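Local coordinates for citryl-spermidine/3,4-dihydroxybenzoyl-citryl-spermidine:spermidine ligase (Bacillus anthracis, PDB 3TO3), which catalyses the ATP-dependent condensation of spermidine with citryl-spermidine intermediates in the biosynthesis of the siderophore petrobactin, at residues Y71-G79 and A525-W536; F513-A521 and F535-I543. All blocks are in the same frame, centred on the assembly; numbering follows the deposited sequence.

In the fold
Interactions 1 and 2 lie on the same side of the chain's centre, with their own centres about 11 Å apart, and both use the helical pair 502-528 and 532-547. Phe535 and Trp536 belong to both. Interaction 1 ties the pair to the end of strand 65-74 and the loop after it, and interaction 2 packs the two helices on each other. They meet where Phe78 CZ lies 3.8 Å from Phe513 CB. The side chains of Val517 and Thr77 are about 10 Å and 14 Å from the bound ATP. Interaction 2 is the more closely connected to that pocket: Asn516, on helix 502-528, hydrogen-bonds the ATP-binding Tyr391.

Interaction 1 (Y71-G79 and A525-W536); sequences YGRERITFG and ADKYEWKEESFW. With EDO (1,2-ethanediol), chain H.
Bends at chi2 (-96°) and chi3 swing the guanidinium of Arg75 over to the 525-536 segment, where Glu532, extended beyond CG, reaches out to meet it. Two carboxylates grip the guanidinium edge: Arg75 NH1 donates to Glu532 OE2 at 2.7 Å, and Arg75 NH2 to Asp526 OD2, also at 2.7 Å. They differ in how the carboxylate is approached. Asp526 OD2 uses its syn lone pair, whereas Glu532 OE2 is met from well above its carboxylate plane, the two flat groups standing 86° apart. The other oxygen, Asp526 OD1, takes a bond of 3.0 Å from Arg73 NH1, which also sits over the centre of the Arg75 guanidinium face. Arg73 NE forms a salt bridge with Asp84, just past strand 81-83, and Arg75 NE a hydrogen bond with Ser82 of that strand.

This salt-bridge network joins the end of strand 65-74, in the N-terminal antiparallel sheet, to the corner between helices 502-528 and 532-547. Glu532's place just after the N-cap residue Lys531, together with Arg75, would probably favour its charged form. Its OE1 accepts from Thr77 OG1 (2.8 Å) through the anti lone pair, and Thr77 OG1 in turn accepts a nearly straight bond (160°) from Trp536 NE1 at 2.9 Å, in the indole plane. A water bridges Ile76 N and Glu532 OE2. Beside this polar chain, Ile76 CD1 rests 3.5 Å from Glu533 CG, and Phe78 turns its edge to the face of the Trp536 six-membered ring in an offset edge-to-face pair, centroids 5.7 Å apart.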
loop_
_atom_site.group_PDB
_atom_site.type_symbol
_atom_site.label_atom_id
_atom_site.label_comp_id
_atom_site.label_asym_id
_atom_site.label_seq_id
_atom_site.Cartn_x
_atom_site.Cartn_y
_atom_site.Cartn_z
ATOM N N TYR B 71 22.621 28.376 -5.139
ATOM C CA TYR B 71 22.858 29.560 -4.343
ATOM C C TYR B 71 21.756 29.707 -3.280
ATOM O O TYR B 71 20.589 29.420 -3.532
ATOM C CB TYR B 71 22.891 30.801 -5.238
ATOM C CG TYR B 71 24.204 31.006 -5.987
ATOM C CD1 TYR B 71 24.351 30.603 -7.315
ATOM C CD2 TYR B 71 25.291 31.607 -5.369
ATOM C CE1 TYR B 71 25.557 30.795 -8.007
ATOM C CE2 TYR B 71 26.499 31.810 -6.049
ATOM C CZ TYR B 71 26.627 31.393 -7.366
ATOM O OH TYR B 71 27.824 31.612 -8.053
ATOM N N GLY B 72 22.129 30.157 -2.092
ATOM C CA GLY B 72 21.142 30.457 -1.078
ATOM C C GLY B 72 21.721 31.257 0.058
ATOM O O GLY B 72 22.809 31.790 -0.047
ATOM N N ARG B 73 20.984 31.325 1.158
ATOM C CA ARG B 73 21.345 32.159 2.280
ATOM C C ARG B 73 21.137 31.388 3.578
ATOM O O ARG B 73 20.283 30.496 3.653
ATOM C CB ARG B 73 20.423 33.380 2.318
ATOM C CG ARG B 73 20.534 34.349 1.150
ATOM C CD ARG B 73 19.364 35.366 1.150
ATOM N NE ARG B 73 18.139 34.731 0.644
ATOM C CZ ARG B 73 16.902 35.182 0.839
ATOM N NH1 ARG B 73 16.662 36.280 1.571
ATOM N NH2 ARG B 73 15.895 34.519 0.305
ATOM N N GLU B 74 21.885 31.778 4.607
ATOM C CA GLU B 74 21.608 31.371 5.970
ATOM C C GLU B 74 21.000 32.566 6.717
ATOM O O GLU B 74 21.630 33.620 6.835
ATOM C CB GLU B 74 22.889 30.925 6.643
ATOM C CG GLU B 74 22.696 30.268 7.985
ATOM C CD GLU B 74 23.974 29.588 8.491
ATOM O OE1 GLU B 74 23.971 28.345 8.712
ATOM O OE2 GLU B 74 24.985 30.302 8.659
ATOM N N ARG B 75 19.784 32.401 7.237
ATOM C CA ARG B 75 18.990 33.555 7.689
ATOM C C ARG B 75 19.049 33.755 9.178
ATOM O O ARG B 75 19.128 32.777 9.924
ATOM C CB ARG B 75 17.546 33.303 7.362
ATOM C CG ARG B 75 17.351 32.905 5.972
ATOM C CD ARG B 75 17.005 34.159 5.258
ATOM N NE ARG B 75 15.897 33.833 4.405
ATOM C CZ ARG B 75 14.908 34.648 4.104
ATOM N NH1 ARG B 75 14.858 35.884 4.603
ATOM N NH2 ARG B 75 13.961 34.184 3.301
ATOM N N ILE B 76 18.980 35.008 9.629
ATOM C CA ILE B 76 19.028 35.259 11.060
ATOM C C ILE B 76 17.831 34.627 11.766
ATOM O O ILE B 76 17.876 34.427 12.991
ATOM C CB ILE B 76 19.135 36.761 11.432
ATOM C CG1 ILE B 76 17.766 37.408 11.394
ATOM C CG2 ILE B 76 20.094 37.499 10.529
ATOM C CD1 ILE B 76 17.679 38.576 12.278
ATOM N N THR B 77 16.803 34.206 11.018
ATOM C CA THR B 77 15.659 33.645 11.710
ATOM C C THR B 77 15.968 32.136 11.852
ATOM O O THR B 77 15.626 31.317 11.018
ATOM C CB THR B 77 14.388 33.861 10.801
ATOM O OG1 THR B 77 14.019 35.246 10.809
ATOM C CG2 THR B 77 13.156 33.001 11.219
ATOM N N PHE B 78 16.449 31.788 13.043
ATOM C CA PHE B 78 16.813 30.419 13.441
ATOM C C PHE B 78 17.833 29.730 12.584
ATOM O O PHE B 78 17.952 28.514 12.646
ATOM C CB PHE B 78 15.564 29.542 13.581
ATOM C CG PHE B 78 14.602 30.080 14.579
ATOM C CD1 PHE B 78 14.836 29.903 15.921
ATOM C CD2 PHE B 78 13.522 30.849 14.184
ATOM C CE1 PHE B 78 13.991 30.428 16.863
ATOM C CE2 PHE B 78 12.670 31.375 15.141
ATOM C CZ PHE B 78 12.914 31.170 16.470
ATOM N N GLY B 79 18.615 30.511 11.848
ATOM C CA GLY B 79 19.568 29.955 10.905
ATOM C C GLY B 79 18.946 29.171 9.767
ATOM O O GLY B 79 19.626 28.373 9.139
ATOM N N ALA B 525 10.197 40.024 4.822
ATOM C CA ALA B 525 11.531 40.363 4.287
ATOM C C ALA B 525 11.620 40.285 2.752
ATOM O O ALA B 525 12.130 41.201 2.091
ATOM C CB ALA B 525 12.629 39.489 4.902
ATOM N N ASP B 526 11.153 39.186 2.177
ATOM C CA ASP B 526 11.403 39.023 0.755
ATOM C C ASP B 526 10.440 39.792 -0.140
ATOM O O ASP B 526 10.801 40.187 -1.223
ATOM C CB ASP B 526 11.538 37.544 0.393
ATOM C CG ASP B 526 12.681 36.856 1.181
ATOM O OD1 ASP B 526 13.840 37.348 1.152
ATOM O OD2 ASP B 526 12.404 35.846 1.857
ATOM N N LYS B 527 9.200 39.936 0.293
ATOM C CA LYS B 527 8.217 40.734 -0.422
ATOM C C LYS B 527 8.182 42.246 -0.163
ATOM O O LYS B 527 7.842 43.033 -1.047
ATOM C CB LYS B 527 6.825 40.131 -0.236
ATOM C CG LYS B 527 6.759 38.655 -0.666
ATOM C CD LYS B 527 7.153 38.515 -2.126
ATOM C CE LYS B 527 6.536 37.253 -2.689
ATOM N NZ LYS B 527 6.889 36.974 -4.119
ATOM N N TYR B 528 8.292 42.610 1.094
ATOM C CA TYR B 528 8.273 44.000 1.502
ATOM C C TYR B 528 9.575 44.648 1.953
ATOM O O TYR B 528 9.570 45.809 2.358
ATOM C CB TYR B 528 7.110 44.252 2.464
ATOM C CG TYR B 528 5.803 43.647 1.956
ATOM C CD1 TYR B 528 5.068 44.277 0.975
ATOM C CD2 TYR B 528 5.339 42.431 2.424
ATOM C CE1 TYR B 528 3.879 43.734 0.491
ATOM C CE2 TYR B 528 4.139 41.871 1.943
ATOM C CZ TYR B 528 3.421 42.540 0.979
ATOM O OH TYR B 528 2.244 42.038 0.475
ATOM N N GLU B 529 10.669 43.895 1.982
ATOM C CA GLU B 529 11.927 44.461 2.490
ATOM C C GLU B 529 11.824 44.846 3.956
ATOM O O GLU B 529 12.540 45.721 4.425
ATOM C CB GLU B 529 12.349 45.718 1.716
ATOM C CG GLU B 529 12.165 45.641 0.225
ATOM C CD GLU B 529 12.835 44.428 -0.367
ATOM O OE1 GLU B 529 14.088 44.361 -0.316
ATOM O OE2 GLU B 529 12.110 43.540 -0.877
ATOM N N TRP B 530 10.921 44.205 4.678
ATOM C CA TRP B 530 10.899 44.333 6.129
ATOM C C TRP B 530 11.974 43.379 6.657
ATOM O O TRP B 530 11.933 42.162 6.424
ATOM C CB TRP B 530 9.516 43.970 6.670
ATOM C CG TRP B 530 9.330 44.329 8.080
ATOM C CD1 TRP B 530 9.521 43.526 9.172
ATOM C CD2 TRP B 530 8.907 45.584 8.577
ATOM N NE1 TRP B 530 9.246 44.216 10.322
ATOM C CE2 TRP B 530 8.869 45.487 9.984
ATOM C CE3 TRP B 530 8.545 46.784 7.974
ATOM C CZ2 TRP B 530 8.501 46.548 10.791
ATOM C CZ3 TRP B 530 8.184 47.836 8.779
ATOM C CH2 TRP B 530 8.164 47.715 10.172
ATOM N N LYS B 531 12.947 43.952 7.351
ATOM C CA LYS B 531 14.111 43.220 7.806
ATOM C C LYS B 531 13.716 42.252 8.902
ATOM O O LYS B 531 12.836 42.549 9.721
ATOM C CB LYS B 531 15.191 44.191 8.307
ATOM C CG LYS B 531 16.135 44.736 7.208
ATOM C CD LYS B 531 16.994 45.918 7.707
ATOM C CE LYS B 531 18.014 45.527 8.782
ATOM N NZ LYS B 531 19.153 44.707 8.248
ATOM N N GLU B 532 14.370 41.094 8.904
ATOM C CA GLU B 532 14.088 40.060 9.875
ATOM C C GLU B 532 14.415 40.538 11.280
ATOM O O GLU B 532 13.655 40.251 12.215
ATOM C CB GLU B 532 14.831 38.764 9.539
ATOM C CG GLU B 532 14.233 37.955 8.343
ATOM C CD GLU B 532 15.244 36.928 7.812
ATOM O OE1 GLU B 532 15.394 35.900 8.478
ATOM O OE2 GLU B 532 15.932 37.164 6.780
ATOM N N GLU B 533 15.522 41.276 11.409
ATOM C CA GLU B 533 15.905 41.928 12.667
ATOM C C GLU B 533 14.769 42.780 13.251
ATOM O O GLU B 533 14.451 42.649 14.434
ATOM C CB GLU B 533 17.176 42.791 12.503
ATOM C CG GLU B 533 18.393 42.010 12.015
ATOM C CD GLU B 533 18.401 41.760 10.486
ATOM O OE1 GLU B 533 17.318 41.627 9.868
ATOM O OE2 GLU B 533 19.505 41.707 9.898
ATOM N N SER B 534 14.168 43.641 12.427
ATOM C CA SER B 534 13.023 44.465 12.867
ATOM C C SER B 534 11.837 43.597 13.294
ATOM O O SER B 534 11.190 43.869 14.303
ATOM C CB SER B 534 12.551 45.435 11.775
ATOM O OG SER B 534 13.616 46.244 11.347
ATOM N N PHE B 535 11.536 42.571 12.506
ATOM C CA PHE B 535 10.462 41.637 12.850
ATOM C C PHE B 535 10.690 41.113 14.278
ATOM O O PHE B 535 9.809 41.232 15.130
ATOM C CB PHE B 535 10.421 40.485 11.836
ATOM C CG PHE B 535 9.330 39.489 12.076
ATOM C CD1 PHE B 535 8.176 39.499 11.291
ATOM C CD2 PHE B 535 9.470 38.512 13.050
ATOM C CE1 PHE B 535 7.154 38.565 11.499
ATOM C CE2 PHE B 535 8.460 37.569 13.277
ATOM C CZ PHE B 535 7.304 37.586 12.495
ATOM N N TRP B 536 11.878 40.571 14.549
ATOM C CA TRP B 536 12.121 39.967 15.857
ATOM C C TRP B 536 12.212 41.000 16.982
ATOM O O TRP B 536 11.856 40.715 18.131
ATOM C CB TRP B 536 13.306 38.972 15.832
ATOM C CG TRP B 536 12.963 37.805 14.927
ATOM C CD1 TRP B 536 13.462 37.550 13.673
ATOM C CD2 TRP B 536 11.978 36.794 15.178
ATOM N NE1 TRP B 536 12.855 36.425 13.146
ATOM C CE2 TRP B 536 11.948 35.946 14.054
ATOM C CE3 TRP B 536 11.130 36.511 16.255
ATOM C CZ2 TRP B 536 11.106 34.840 13.983
ATOM C CZ3 TRP B 536 10.289 35.417 16.177
ATOM C CH2 TRP B 536 10.292 34.586 15.057
HETATM C C1 EDO H . 13.648 48.116 8.240
HETATM O O1 EDO H . 14.233 46.826 8.199
HETATM C C2 EDO H . 12.145 47.920 8.219
HETATM O O2 EDO H . 11.600 49.029 7.496
HETATM O O HOH W 1 18.551 37.038 7.304
#

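Interaction 2 (F513-A521 and F535-I543); sequences FLFNVGELA and FWMIVVEEI
Phe513 reaches from helix 502-528 toward helix 532-547, and several atoms along its side chain find partners there. Phe513 CB lies 4.1 Å from Trp536 CH2, and CG also lies by the CZ3 and CH2 edge of the indole. Further out, Phe513 CD1 is 3.9 Å from Trp536 CZ3, which stands over one face of the phenyl ring toward its rim. The result is a T-shaped pair, the indole edge pointing at the Phe513 face with the planes at 87°. CE1 comes near Val539 CG1, and at the tip Phe513 CZ meets Val539 CG1 at 3.9 Å and, more loosely, Ile543 CD1 at 4.5 Å, one turn further along the opposing helix.

These consecutive helices of the FhuF-like region are joined by a short loop. Segments 513-521 and 535-543 run at 124°, axes 11.3 Å apart at closest approach, and draw together toward Ala521 and Phe535. There, Phe535 holds its CG anti to the backbone N (chi1 -178°), which turns one ring face to Ala521: the methyl CB sits 3.4 Å from the centroid of the Phe535 ring, almost on its normal, a CH-pi contact. Val517 CG1 meets the same ring at its edge. Gly518 brings its CA to the indole edge at Trp536 CZ2, and its N closes a wider pi-type turn on Phe513 O. No hydrogen bond crosses between these segments, so their fit rests on buried apolar surfaces and on how the aromatic faces and edges are turned.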
loop_
_atom_site.group_PDB
_atom_site.type_symbol
_atom_site.label_atom_id
_atom_site.label_comp_id
_atom_site.label_asym_id
_atom_site.label_seq_id
_atom_site.Cartn_x
_atom_site.Cartn_y
_atom_site.Cartn_z
ATOM N N PHE B 513 7.270 29.600 16.832
ATOM C CA PHE B 513 8.137 30.564 16.137
ATOM C C PHE B 513 8.843 29.964 14.941
ATOM O O PHE B 513 8.499 30.274 13.826
ATOM C CB PHE B 513 9.140 31.215 17.094
ATOM C CG PHE B 513 8.518 32.255 17.997
ATOM C CD1 PHE B 513 7.471 33.035 17.549
ATOM C CD2 PHE B 513 8.959 32.431 19.287
ATOM C CE1 PHE B 513 6.885 33.989 18.359
ATOM C CE2 PHE B 513 8.375 33.364 20.103
ATOM C CZ PHE B 513 7.330 34.150 19.642
ATOM N N LEU B 514 9.791 29.073 15.187
ATOM C CA LEU B 514 10.585 28.481 14.135
ATOM C C LEU B 514 9.744 27.896 12.985
ATOM O O LEU B 514 9.970 28.243 11.844
ATOM C CB LEU B 514 11.565 27.448 14.725
ATOM C CG LEU B 514 12.675 26.902 13.815
ATOM C CD1 LEU B 514 13.788 26.224 14.623
ATOM C CD2 LEU B 514 12.100 25.913 12.832
ATOM N N PHE B 515 8.781 27.025 13.264
ATOM C CA PHE B 515 8.014 26.385 12.170
ATOM C C PHE B 515 6.748 27.119 11.749
ATOM O O PHE B 515 6.063 26.676 10.843
ATOM C CB PHE B 515 7.620 24.926 12.500
ATOM C CG PHE B 515 8.786 23.996 12.583
ATOM C CD1 PHE B 515 9.604 23.785 11.477
ATOM C CD2 PHE B 515 9.086 23.332 13.785
ATOM C CE1 PHE B 515 10.708 22.931 11.564
ATOM C CE2 PHE B 515 10.184 22.467 13.882
ATOM C CZ PHE B 515 10.998 22.267 12.775
ATOM N N ASN B 516 6.399 28.198 12.437
ATOM C CA ASN B 516 5.156 28.857 12.119
ATOM C C ASN B 516 5.284 30.387 11.918
ATOM O O ASN B 516 5.344 30.847 10.788
ATOM C CB ASN B 516 4.190 28.487 13.234
ATOM C CG ASN B 516 2.880 29.167 13.127
ATOM O OD1 ASN B 516 2.477 29.592 12.054
ATOM N ND2 ASN B 516 2.176 29.263 14.256
ATOM N N VAL B 517 5.455 31.144 13.000
ATOM C CA VAL B 517 5.426 32.606 12.940
ATOM C C VAL B 517 6.626 33.119 12.163
ATOM O O VAL B 517 6.579 34.183 11.578
ATOM C CB VAL B 517 5.357 33.246 14.368
ATOM C CG1 VAL B 517 5.753 34.674 14.350
ATOM C CG2 VAL B 517 3.966 33.115 14.974
ATOM N N GLY B 518 7.686 32.328 12.138
ATOM C CA GLY B 518 8.902 32.668 11.434
ATOM C C GLY B 518 8.714 32.716 9.930
ATOM O O GLY B 518 9.388 33.475 9.251
ATOM N N GLU B 519 7.800 31.907 9.403
ATOM C CA GLU B 519 7.523 31.901 7.964
ATOM C C GLU B 519 6.991 33.259 7.522
ATOM O O GLU B 519 7.306 33.727 6.433
ATOM C CB GLU B 519 6.504 30.826 7.606
ATOM C CG GLU B 519 7.002 29.401 7.849
ATOM C CD GLU B 519 8.065 28.922 6.841
ATOM O OE1 GLU B 519 8.751 27.921 7.178
ATOM O OE2 GLU B 519 8.208 29.517 5.730
ATOM N N LEU B 520 6.182 33.892 8.363
ATOM C CA LEU B 520 5.712 35.260 8.079
ATOM C C LEU B 520 6.888 36.260 7.963
ATOM O O LEU B 520 6.916 37.076 7.056
ATOM C CB LEU B 520 4.705 35.730 9.140
ATOM C CG LEU B 520 4.036 37.094 8.964
ATOM C CD1 LEU B 520 3.202 37.172 7.636
ATOM C CD2 LEU B 520 3.180 37.407 10.185
ATOM N N ALA B 521 7.851 36.187 8.882
ATOM C CA ALA B 521 9.032 37.038 8.830
ATOM C C ALA B 521 9.765 36.883 7.489
ATOM O O ALA B 521 10.242 37.854 6.908
ATOM C CB ALA B 521 9.972 36.724 9.995
ATOM N N PHE B 535 11.536 42.571 12.506
ATOM C CA PHE B 535 10.462 41.637 12.850
ATOM C C PHE B 535 10.690 41.113 14.278
ATOM O O PHE B 535 9.809 41.232 15.130
ATOM C CB PHE B 535 10.421 40.485 11.836
ATOM C CG PHE B 535 9.330 39.489 12.076
ATOM C CD1 PHE B 535 8.176 39.499 11.291
ATOM C CD2 PHE B 535 9.470 38.512 13.050
ATOM C CE1 PHE B 535 7.154 38.565 11.499
ATOM C CE2 PHE B 535 8.460 37.569 13.277
ATOM C CZ PHE B 535 7.304 37.586 12.495
ATOM N N TRP B 536 11.878 40.571 14.549
ATOM C CA TRP B 536 12.121 39.967 15.857
ATOM C C TRP B 536 12.212 41.000 16.982
ATOM O O TRP B 536 11.856 40.715 18.131
ATOM C CB TRP B 536 13.306 38.972 15.832
ATOM C CG TRP B 536 12.963 37.805 14.927
ATOM C CD1 TRP B 536 13.462 37.550 13.673
ATOM C CD2 TRP B 536 11.978 36.794 15.178
ATOM N NE1 TRP B 536 12.855 36.425 13.146
ATOM C CE2 TRP B 536 11.948 35.946 14.054
ATOM C CE3 TRP B 536 11.130 36.511 16.255
ATOM C CZ2 TRP B 536 11.106 34.840 13.983
ATOM C CZ3 TRP B 536 10.289 35.417 16.177
ATOM C CH2 TRP B 536 10.292 34.586 15.057
HETATM N N MSE B 537 12.660 42.205 16.655
HETATM C CA MSE B 537 12.685 43.251 17.657
HETATM C C MSE B 537 11.277 43.706 18.046
HETATM O O MSE B 537 11.082 44.261 19.115
HETATM C CB MSE B 537 13.541 44.439 17.204
HETATM C CG MSE B 537 15.049 44.160 17.239
HETATM SE SE MSE B 537 16.145 45.772 17.019
HETATM C CE MSE B 537 15.877 46.117 15.127
ATOM N N ILE B 538 10.300 43.482 17.178
ATOM C CA ILE B 538 8.925 43.791 17.525
ATOM C C ILE B 538 8.351 42.708 18.396
ATOM O O ILE B 538 7.600 42.979 19.331
ATOM C CB ILE B 538 8.046 43.984 16.289
ATOM C CG1 ILE B 538 8.301 45.384 15.709
ATOM C CG2 ILE B 538 6.585 43.800 16.664
ATOM C CD1 ILE B 538 7.679 45.615 14.374
ATOM N N VAL B 539 8.716 41.471 18.074
ATOM C CA VAL B 539 8.273 40.334 18.851
ATOM C C VAL B 539 8.783 40.449 20.289
ATOM O O VAL B 539 8.001 40.323 21.240
ATOM C CB VAL B 539 8.673 39.002 18.201
ATOM C CG1 VAL B 539 8.335 37.837 19.132
ATOM C CG2 VAL B 539 7.931 38.841 16.880
ATOM N N VAL B 540 10.073 40.724 20.451
ATOM C CA VAL B 540 10.592 40.981 21.791
ATOM C C VAL B 540 9.857 42.126 22.549
ATOM O O VAL B 540 9.406 41.940 23.677
ATOM C CB VAL B 540 12.103 41.196 21.765
ATOM C CG1 VAL B 540 12.606 41.577 23.123
ATOM C CG2 VAL B 540 12.783 39.919 21.286
ATOM N N GLU B 541 9.713 43.291 21.928
ATOM C CA GLU B 541 9.030 44.398 22.580
ATOM C C GLU B 541 7.652 43.986 23.106
ATOM O O GLU B 541 7.281 44.301 24.258
ATOM C CB GLU B 541 8.864 45.584 21.629
ATOM C CG GLU B 541 10.112 46.378 21.352
ATOM C CD GLU B 541 9.936 47.376 20.199
ATOM O OE1 GLU B 541 8.833 47.922 20.026
ATOM O OE2 GLU B 541 10.905 47.615 19.457
ATOM N N GLU B 542 6.887 43.302 22.257
ATOM C CA GLU B 542 5.545 42.891 22.630
ATOM C C GLU B 542 5.490 41.885 23.780
ATOM O O GLU B 542 4.611 41.973 24.643
ATOM C CB GLU B 542 4.779 42.372 21.423
ATOM C CG GLU B 542 4.609 43.446 20.416
ATOM C CD GLU B 542 3.837 44.626 20.955
ATOM O OE1 GLU B 542 3.207 44.495 22.033
ATOM O OE2 GLU B 542 3.861 45.685 20.288
ATOM N N ILE B 543 6.416 40.938 23.787
ATOM C CA ILE B 543 6.507 39.984 24.873
ATOM C C ILE B 543 6.817 40.791 26.127
ATOM O O ILE B 543 6.139 40.657 27.136
ATOM C CB ILE B 543 7.599 38.903 24.605
ATOM C CG1 ILE B 543 7.131 37.893 23.554
ATOM C CG2 ILE B 543 7.983 38.172 25.890
ATOM C CD1 ILE B 543 8.339 37.061 22.894
#